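PDB 6T1B: purine nucleoside phosphorylase YlmD from Geobacillus stearothermophilus, which phosphorolyses adenosine, inosine and S-methyl-5'-thioadenosine to the free base and the corresponding ribose 1-phosphate, and also deaminates adenosine. Local coordinates for residues I176-G181 and S240-S245; P3-Q8 and H236-E241. All blocks are in the same frame, centred on the assembly; numbering follows the deposited sequence. Where two conformers were deposited one is given.

Contact 1: I176-G181 and S240-S245; sequences IGPAIG and SERCTS
Ser240 N and Ile176 O start this contact with a nearly straight 2.8 Å hydrogen bond, just where strands 173-176 and 237-239 run out into loops. The two loops stay side by side beyond it. Ala179 N reaches Arg242 O in a weak bond of 3.3 Å, and Thr244 N binds Ala179 O at 3.1 Å, from well above the carbonyl plane (70° out of it).

Arg242 can be followed outward. Arg242 CB lies 3.9 Å from Pro178 CB. From there the chain runs extended, alongside the proline ring and pointing the same way, with Arg242 CD 3.9 Å from Pro178 CG. Only past the ring does it turn polar: NE makes a long, weak ion pair with Asp4 OD1, NH1 pairs with Glu247 and NH2 bonds to Phe6 O. Two residues on, Thr244 lays CG2 3.7 Å from Ala179 N, while its OG1 is taken by Asp125.

Ser240 closes an ST turn, its OG accepting from Arg242 N at 3.2 Å. Replacing Ser240 with alanine would remove the hydroxyl that joins Arg242 N to Asp4 OD1, and the turn is likely to be freer to shift.

At the far end Cys243 turns SG anti to its own N (chi1 176°), where Gly181 N donates to it at 3.3 Å. The same sulfur binds the second, probably structural, zinc with Cys183, Cys184 and Cys246; an N-H...S bond of this kind would be expected to offset some of the thiolate charge.

The paired loops are buried: Ile176 and Ala179 pack on helix 219-229 and strand 127-133, Pro178 leans on strand 6-8, and Lys220 of that helix bonds to the Ser240 and Arg242 carbonyls.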
loop_
_atom_site.group_PDB
_atom_site.type_symbol
_atom_site.label_atom_id
_atom_site.label_comp_id
_atom_site.label_asym_id
_atom_site.label_seq_id
_atom_site.Cartn_x
_atom_site.Cartn_y
_atom_site.Cartn_z
ATOM N N ILE A 176 -2.626 7.645 2.519
ATOM C CA ILE A 176 -1.835 6.688 3.285
ATOM C C ILE A 176 -2.844 5.805 3.995
ATOM O O ILE A 176 -3.680 6.312 4.758
ATOM C CB ILE A 176 -0.898 7.416 4.251
ATOM C CG1 ILE A 176 0.196 8.129 3.457
ATOM C CG2 ILE A 176 -0.298 6.462 5.265
ATOM C CD1 ILE A 176 0.971 9.130 4.255
ATOM N N GLY A 177 -2.828 4.518 3.694
ATOM C CA GLY A 177 -3.873 3.621 4.132
ATOM C C GLY A 177 -3.603 2.960 5.464
ATOM O O GLY A 177 -2.607 3.257 6.141
ATOM N N PRO A 178 -4.504 2.067 5.864
ATOM C CA PRO A 178 -4.352 1.333 7.129
ATOM C C PRO A 178 -3.020 0.604 7.208
ATOM O O PRO A 178 -2.591 -0.043 6.251
ATOM C CB PRO A 178 -5.529 0.356 7.102
ATOM C CG PRO A 178 -6.563 1.050 6.272
ATOM C CD PRO A 178 -5.769 1.732 5.184
ATOM N N ALA A 179 -2.404 0.672 8.381
ATOM C CA ALA A 179 -1.070 0.139 8.611
ATOM C C ALA A 179 -0.879 0.044 10.108
ATOM O O ALA A 179 -1.722 0.488 10.889
ATOM C CB ALA A 179 -0.006 1.026 7.968
ATOM N N ILE A 180 0.224 -0.559 10.525
ATOM C CA ILE A 180 0.461 -0.694 11.950
ATOM C C ILE A 180 0.781 0.682 12.526
ATOM O O ILE A 180 1.540 1.457 11.941
ATOM C CB ILE A 180 1.568 -1.722 12.223
ATOM C CG1 ILE A 180 1.592 -2.095 13.695
ATOM C CG2 ILE A 180 2.894 -1.225 11.724
ATOM C CD1 ILE A 180 2.524 -3.236 14.001
ATOM N N GLY A 181 0.204 0.983 13.679
ATOM C CA GLY A 181 0.415 2.255 14.327
ATOM C C GLY A 181 1.489 2.186 15.388
ATOM O O GLY A 181 1.941 1.115 15.790
ATOM N N SER A 240 -5.188 7.588 6.755
ATOM C CA SER A 240 -6.082 6.749 7.541
ATOM C C SER A 240 -5.576 6.626 8.973
ATOM O O SER A 240 -4.374 6.465 9.205
ATOM C CB SER A 240 -6.132 5.346 6.932
ATOM O OG SER A 240 -6.985 4.482 7.662
ATOM N N GLU A 241 -6.499 6.643 9.931
ATOM C CA GLU A 241 -6.161 6.410 11.328
ATOM C C GLU A 241 -6.245 4.930 11.711
ATOM O O GLU A 241 -5.979 4.586 12.871
ATOM C CB GLU A 241 -7.083 7.208 12.259
ATOM C CG GLU A 241 -7.309 8.667 11.887
ATOM C CD GLU A 241 -6.214 9.588 12.367
ATOM O OE1 GLU A 241 -6.453 10.814 12.422
ATOM O OE2 GLU A 241 -5.114 9.089 12.686
ATOM N N ARG A 242 -6.624 4.057 10.785
ATOM C CA ARG A 242 -6.832 2.658 11.127
ATOM C C ARG A 242 -5.496 1.959 11.328
ATOM O O ARG A 242 -4.588 2.060 10.486
ATOM C CB ARG A 242 -7.609 1.963 10.014
ATOM C CG ARG A 242 -9.002 2.490 9.802
ATOM C CD ARG A 242 -9.620 1.781 8.624
ATOM N NE ARG A 242 -10.976 2.219 8.321
ATOM C CZ ARG A 242 -12.077 1.703 8.856
ATOM N NH1 ARG A 242 -11.997 0.740 9.757
ATOM N NH2 ARG A 242 -13.262 2.175 8.491
ATOM N N CYS A 243 -5.400 1.198 12.427
ATOM C CA CYS A 243 -4.234 0.374 12.737
ATOM C C CYS A 243 -4.571 -1.083 12.439
ATOM O O CYS A 243 -5.553 -1.612 12.972
ATOM C CB CYS A 243 -3.867 0.487 14.226
ATOM S SG CYS A 243 -2.510 -0.598 14.734
ATOM N N THR A 244 -3.726 -1.732 11.622
ATOM C CA THR A 244 -3.927 -3.132 11.256
ATOM C C THR A 244 -3.792 -4.057 12.456
ATOM O O THR A 244 -4.495 -5.066 12.536
ATOM C CB THR A 244 -2.928 -3.548 10.169
ATOM O OG1 THR A 244 -1.604 -3.123 10.533
ATOM C CG2 THR A 244 -3.266 -2.909 8.882
ATOM N N SER A 245 -2.856 -3.751 13.365
ATOM C CA SER A 245 -2.726 -4.582 14.548
ATOM C C SER A 245 -3.929 -4.415 15.469
ATOM O O SER A 245 -4.424 -5.413 15.993
ATOM C CB SER A 245 -1.409 -4.316 15.288
ATOM O OG SER A 245 -1.416 -4.911 16.582
#

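Contact 2: P3-Q8 and H236-E241; sequences PDIFQQ and HIYVSE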
loop_
_atom_site.group_PDB
_atom_site.type_symbol
_atom_site.label_atom_id
_atom_site.label_comp_id
_atom_site.label_asym_id
_atom_site.label_seq_id
_atom_site.Cartn_x
_atom_site.Cartn_y
_atom_site.Cartn_z
ATOM N N PRO A 3 -14.663 11.107 9.873
ATOM C CA PRO A 3 -14.786 9.713 9.424
ATOM C C PRO A 3 -13.553 9.291 8.641
ATOM O O PRO A 3 -12.982 10.114 7.919
ATOM C CB PRO A 3 -16.009 9.758 8.514
ATOM C CG PRO A 3 -15.937 11.118 7.895
ATOM C CD PRO A 3 -15.340 12.040 8.950
ATOM N N ASP A 4 -13.150 8.033 8.765
ATOM C CA ASP A 4 -11.903 7.612 8.146
ATOM C C ASP A 4 -12.005 7.716 6.630
ATOM O O ASP A 4 -13.080 7.557 6.047
ATOM C CB ASP A 4 -11.542 6.185 8.550
ATOM C CG ASP A 4 -10.054 5.905 8.409
ATOM O OD1 ASP A 4 -9.657 5.320 7.384
ATOM O OD2 ASP A 4 -9.296 6.306 9.324
ATOM N N ILE A 5 -10.870 8.003 5.991
ATOM C CA ILE A 5 -10.867 8.093 4.542
ATOM C C ILE A 5 -11.108 6.740 3.882
ATOM O O ILE A 5 -11.479 6.698 2.702
ATOM C CB ILE A 5 -9.592 8.754 4.003
ATOM C CG1 ILE A 5 -8.359 8.060 4.544
ATOM C CG2 ILE A 5 -9.534 10.210 4.400
ATOM C CD1 ILE A 5 -7.216 8.074 3.573
ATOM N N PHE A 6 -10.880 5.622 4.596
ATOM C CA PHE A 6 -11.169 4.286 4.090
ATOM C C PHE A 6 -12.440 3.779 4.753
ATOM O O PHE A 6 -12.481 3.577 5.974
ATOM C CB PHE A 6 -9.994 3.345 4.333
ATOM C CG PHE A 6 -8.882 3.553 3.369
ATOM C CD1 PHE A 6 -7.967 4.572 3.557
ATOM C CD2 PHE A 6 -8.775 2.755 2.237
ATOM C CE1 PHE A 6 -6.964 4.797 2.636
ATOM C CE2 PHE A 6 -7.769 2.964 1.328
ATOM C CZ PHE A 6 -6.860 3.976 1.530
ATOM N N GLN A 7 -13.489 3.617 3.949
ATOM C CA GLN A 7 -14.836 3.371 4.439
ATOM C C GLN A 7 -15.326 1.999 3.997
ATOM O O GLN A 7 -15.110 1.586 2.848
ATOM C CB GLN A 7 -15.798 4.426 3.905
ATOM C CG GLN A 7 -15.357 5.848 4.146
ATOM C CD GLN A 7 -16.267 6.859 3.470
ATOM O OE1 GLN A 7 -15.799 7.777 2.796
ATOM N NE2 GLN A 7 -17.573 6.694 3.651
ATOM N N GLN A 8 -15.973 1.293 4.915
ATOM C CA GLN A 8 -16.378 -0.083 4.680
ATOM C C GLN A 8 -17.419 -0.154 3.572
ATOM O O GLN A 8 -18.413 0.577 3.582
ATOM C CB GLN A 8 -16.974 -0.648 5.971
ATOM C CG GLN A 8 -17.527 -2.059 5.863
ATOM C CD GLN A 8 -16.442 -3.103 5.914
ATOM O OE1 GLN A 8 -15.686 -3.179 6.883
ATOM N NE2 GLN A 8 -16.345 -3.904 4.863
ATOM N N HIS A 236 -3.140 17.846 0.233
ATOM C CA HIS A 236 -3.318 16.777 -0.730
ATOM C C HIS A 236 -3.035 15.399 -0.155
ATOM O O HIS A 236 -3.123 14.415 -0.899
ATOM C CB HIS A 236 -2.396 16.983 -1.929
ATOM C CG HIS A 236 -2.772 18.128 -2.821
ATOM N ND1 HIS A 236 -2.391 18.159 -4.140
ATOM C CD2 HIS A 236 -3.485 19.260 -2.604
ATOM C CE1 HIS A 236 -2.845 19.267 -4.703
ATOM N NE2 HIS A 236 -3.522 19.946 -3.795
ATOM N N ILE A 237 -2.636 15.314 1.117
ATOM C CA ILE A 237 -2.223 14.058 1.744
ATOM C C ILE A 237 -3.259 13.685 2.793
ATOM O O ILE A 237 -3.445 14.419 3.781
ATOM C CB ILE A 237 -0.841 14.164 2.403
ATOM C CG1 ILE A 237 0.215 14.557 1.374
ATOM C CG2 ILE A 237 -0.471 12.826 3.057
ATOM C CD1 ILE A 237 1.532 15.005 2.010
ATOM N N TYR A 238 -3.911 12.544 2.582
ATOM C CA TYR A 238 -4.948 12.030 3.460
ATOM C C TYR A 238 -4.394 10.808 4.164
ATOM O O TYR A 238 -3.780 9.960 3.517
ATOM C CB TYR A 238 -6.150 11.600 2.620
ATOM C CG TYR A 238 -6.803 12.728 1.841
ATOM C CD1 TYR A 238 -6.231 13.213 0.677
ATOM C CD2 TYR A 238 -7.994 13.300 2.274
ATOM C CE1 TYR A 238 -6.823 14.255 -0.045
ATOM C CE2 TYR A 238 -8.598 14.328 1.556
ATOM C CZ TYR A 238 -8.002 14.792 0.401
ATOM O OH TYR A 238 -8.607 15.817 -0.311
ATOM N N VAL A 239 -4.590 10.715 5.475
ATOM C CA VAL A 239 -3.979 9.639 6.261
ATOM C C VAL A 239 -5.079 8.889 7.002
ATOM O O VAL A 239 -5.809 9.477 7.806
ATOM C CB VAL A 239 -2.944 10.189 7.255
ATOM C CG1 VAL A 239 -2.278 9.071 8.017
ATOM C CG2 VAL A 239 -1.897 11.026 6.537
ATOM N N SER A 240 -5.188 7.588 6.755
ATOM C CA SER A 240 -6.082 6.749 7.541
ATOM C C SER A 240 -5.576 6.626 8.973
ATOM O O SER A 240 -4.374 6.465 9.205
ATOM C CB SER A 240 -6.132 5.346 6.932
ATOM O OG SER A 240 -6.985 4.482 7.662
ATOM N N GLU A 241 -6.499 6.643 9.931
ATOM C CA GLU A 241 -6.161 6.410 11.328
ATOM C C GLU A 241 -6.245 4.930 11.711
ATOM O O GLU A 241 -5.979 4.586 12.871
ATOM C CB GLU A 241 -7.083 7.208 12.259
ATOM C CG GLU A 241 -7.309 8.667 11.887
ATOM C CD GLU A 241 -6.214 9.588 12.367
ATOM O OE1 GLU A 241 -6.453 10.814 12.422
ATOM O OE2 GLU A 241 -5.114 9.089 12.686
HETATM O O HOH W 1 -8.821 9.071 8.151
#
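Asp4 meets the turn at Ser240 and Glu241 with both carboxylate oxygens. The Ser240 hydroxyl donates to OD1 of Asp4 at 2.8 Å, and Glu241 N donates to Asp4 OD2 at 2.9 Å. Each oxygen uses its syn lone pair, so both donors arrive on the side where the two oxygens face one another, and this fork fixes the rotation of the carboxylate.

Beside the fork the contact is apolar. Ile5 carries CG1 between its backbone N and carbonyl carbon (chi1 53°), which sets CG1 against Ser240. Ile5 CD1 lies 3.8 Å from Tyr238 CB. Ile5 CG2, the other branch, approaches the tyrosine ring obliquely, 4.1 Å from Tyr238 CD2. Phe6 adds a smaller touch, its CD1 lying 3.9 Å from Ser240 CB.

One step out is what positions these groups. OD1 of Asp4 also accepts from Phe6 N, at 3.1 Å, on the anti side and 28° out of the carboxylate plane; this is an Asx turn, and it ties the aspartate back to its own chain just as strand 6-8 begins. OD1 therefore accepts from two donors, one from each segment. A water bridges the backbones: it accepts from Ile5 N, and its O lies 3.1 Å from Val239 O, to which it donates, with a weak further bond to Asp4 OD2. The Glu241 side chain bends at chi2 and keeps its carboxylate clear of Asp4, so the two like charges do not meet.

Farther out, Phe6 packs on strand 13-16 and meets the Tyr130 ring at about 45°, Ile5 touches Ala175 of strand 173-176, and Tyr238 rests on Ala18 and Pro20. Strands 6-8 and 237-239 are outermost in two different six-stranded sheets, and the contact joins the N-terminal end of strand 6-8 to the C-terminal end of strand 237-239.

From the N terminus, 3-8 opens the wide loop that contact 2 closes at 236-241, enclosing most of the chain. Contact 1 starts inside that loop at 176-181 and runs on past its end, to 240-245, so the two closures cross rather than nest, and they share Ser240 and Glu241. Within the loop of contact 1 lie the small three-stranded sheet and helix 219-229. The contacts also touch directly: Ile176 N and Tyr238 O are 2.8 Å apart, and Phe6 packs on Gly177. Together they link edge strand 6-8 of one sheet, through the ends of strands 173-176 and 237-239, to the cysteine zinc site.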